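Side-chain contact in putative hydantoin racemase (Klebsiella pneumoniae subsp. pneumoniae, PDB 3QVL), which racemises allantoin and probably also interconverts the D and L forms of other 5-monosubstituted hydantoins: residues 64-69 with 87-92. Residues are numbered along the deposited sequence; the frame is centred on the assembly and turned at random.
Sequences AGREQG and RELAQG
Arg66, near the end of helix 48-68, comes closest to Ala90, the residue at which the chain leaves the helical path of helix 83-89, with 6.1 Å between their CA atoms. Arg66 is the only residue of 64-69 that makes the contact, meeting Leu89, Ala90 and Gln91. CG lies anti to the backbone N (chi1 -171°), and the chain runs on extended to NE, so the side chain reaches straight across the gap and brings its charged end to the last residue of the shorter helix. There NH1 of Arg66 gives a weak hydrogen bond to the carbonyl O of Leu89, short at 2.8 Å but bent, with an N-H...O angle of 124°. The oxygen meets the guanidinium obliquely, and CD of Arg66 also lies 3.3 Å from O of Leu89. Carbonyls at a helix C-terminus lack the usual amide donors of a following turn, and their partial negative charge probably suits a cation. Arginine fits well here because its methylene chain can pass along the backbone of Ala90 and Gln91 while several N-H groups remain for polar partners. NE of Arg66 uses one on a water 3.1 Å away, which in turn donates to OE1 of Gln91 at 2.7 Å, a bridge suited to an exposed amide. Leu89 and Ala90, both buried, pack against Ile62 one turn back on helix 48-68; the Ala90 methyl turns away from Arg66, and a small nonpolar residue suits that spot. Phe245, at the C-terminus of the chain, forms a cation-pi contact with Arg66. Gly69 has positive phi, readily adopted by glycine, as the C' residue of the Schellman motif closing helix 48-68. Helix 48-68 leads through strand 72-75 of the parallel sheet to helix 83-89, and the contact ties together the C-terminal ends of these successive helices of the alpha/beta fold.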
loop_
_atom_site.group_PDB
_atom_site.type_symbol
_atom_site.label_atom_id
_atom_site.label_comp_id
_atom_site.label_asym_id
_atom_site.label_seq_id
_atom_site.Cartn_x
_atom_site.Cartn_y
_atom_site.Cartn_z
ATOM N N ALA A 64 20.601 3.877 -32.356
ATOM C CA ALA A 64 20.423 3.733 -33.801
ATOM C C ALA A 64 19.124 4.381 -34.281
ATOM O O ALA A 64 19.108 5.064 -35.307
ATOM C CB ALA A 64 20.470 2.262 -34.202
ATOM N N GLY A 65 18.045 4.169 -33.528
ATOM C CA GLY A 65 16.738 4.743 -33.844
ATOM C C GLY A 65 16.733 6.260 -33.813
ATOM O O GLY A 65 16.170 6.904 -34.702
ATOM N N ARG A 66 17.370 6.827 -32.789
ATOM C CA ARG A 66 17.479 8.279 -32.638
ATOM C C ARG A 66 18.323 8.906 -33.753
ATOM O O ARG A 66 18.026 10.010 -34.216
ATOM C CB ARG A 66 18.046 8.638 -31.260
ATOM C CG ARG A 66 17.995 10.126 -30.929
ATOM C CD ARG A 66 18.582 10.414 -29.561
ATOM N NE ARG A 66 18.933 11.825 -29.408
ATOM C CZ ARG A 66 19.582 12.336 -28.366
ATOM N NH1 ARG A 66 19.960 11.559 -27.357
ATOM N NH2 ARG A 66 19.854 13.633 -28.328
ATOM N N GLU A 67 19.369 8.194 -34.177
ATOM C CA GLU A 67 20.199 8.612 -35.311
ATOM C C GLU A 67 19.391 8.647 -36.608
ATOM O O GLU A 67 19.597 9.520 -37.454
ATOM C CB GLU A 67 21.403 7.681 -35.478
ATOM C CG GLU A 67 22.528 7.910 -34.476
ATOM C CD GLU A 67 23.694 6.948 -34.659
ATOM O OE1 GLU A 67 24.845 7.356 -34.394
ATOM O OE2 GLU A 67 23.465 5.788 -35.067
ATOM N N GLN A 68 18.472 7.694 -36.748
ATOM C CA GLN A 68 17.592 7.605 -37.912
ATOM C C GLN A 68 16.452 8.623 -37.844
ATOM O O GLN A 68 15.818 8.920 -38.859
ATOM C CB GLN A 68 17.026 6.189 -38.048
ATOM C CG GLN A 68 18.066 5.126 -38.399
ATOM C CD GLN A 68 17.576 3.702 -38.167
ATOM O OE1 GLN A 68 18.161 2.747 -38.681
ATOM N NE2 GLN A 68 16.506 3.550 -37.391
ATOM N N GLY A 69 16.201 9.150 -36.649
ATOM C CA GLY A 69 15.151 10.142 -36.437
ATOM C C GLY A 69 13.758 9.540 -36.418
ATOM O O GLY A 69 12.817 10.127 -36.957
ATOM N N ARG A 87 14.250 5.874 -22.203
ATOM C CA ARG A 87 13.530 7.148 -22.197
ATOM C C ARG A 87 14.461 8.344 -22.014
ATOM O O ARG A 87 14.196 9.426 -22.541
ATOM C CB ARG A 87 12.424 7.146 -21.141
ATOM C CG ARG A 87 11.234 6.301 -21.545
ATOM C CD ARG A 87 10.118 6.332 -20.522
ATOM N NE ARG A 87 8.993 5.525 -20.986
ATOM C CZ ARG A 87 7.905 5.250 -20.273
ATOM N NH1 ARG A 87 7.766 5.712 -19.037
ATOM N NH2 ARG A 87 6.947 4.504 -20.806
ATOM N N GLU A 88 15.550 8.137 -21.278
ATOM C CA GLU A 88 16.585 9.157 -21.122
ATOM C C GLU A 88 17.326 9.398 -22.437
ATOM O O GLU A 88 17.531 10.546 -22.836
ATOM C CB GLU A 88 17.583 8.762 -20.032
ATOM C CG GLU A 88 17.045 8.866 -18.612
ATOM C CD GLU A 88 18.111 8.614 -17.557
ATOM O OE1 GLU A 88 19.239 8.220 -17.914
ATOM O OE2 GLU A 88 17.821 8.821 -16.363
ATOM N N LEU A 89 17.711 8.311 -23.103
ATOM C CA LEU A 89 18.498 8.389 -24.334
ATOM C C LEU A 89 17.683 8.867 -25.538
ATOM O O LEU A 89 18.169 9.668 -26.337
ATOM C CB LEU A 89 19.168 7.040 -24.636
ATOM C CG LEU A 89 20.196 6.958 -25.773
ATOM C CD1 LEU A 89 21.390 7.878 -25.529
ATOM C CD2 LEU A 89 20.664 5.522 -25.973
ATOM N N ALA A 90 16.450 8.378 -25.660
ATOM C CA ALA A 90 15.601 8.701 -26.809
ATOM C C ALA A 90 14.910 10.055 -26.674
ATOM O O ALA A 90 14.659 10.529 -25.563
ATOM C CB ALA A 90 14.571 7.604 -27.036
ATOM N N GLN A 91 14.614 10.670 -27.817
ATOM C CA GLN A 91 13.813 11.890 -27.859
ATOM C C GLN A 91 12.331 11.533 -27.959
ATOM O O GLN A 91 11.509 12.049 -27.199
ATOM C CB GLN A 91 14.234 12.786 -29.029
ATOM C CG GLN A 91 13.410 14.066 -29.155
ATOM C CD GLN A 91 14.057 15.115 -30.041
ATOM O OE1 GLN A 91 14.788 14.797 -30.980
ATOM N NE2 GLN A 91 13.785 16.381 -29.743
ATOM N N GLY A 92 12.001 10.650 -28.900
ATOM C CA GLY A 92 10.642 10.138 -29.046
ATOM C C GLY A 92 10.271 9.230 -27.887
ATOM O O GLY A 92 11.157 8.710 -27.201
HETATM O O HOH W 1 17.056 13.409 -31.217
#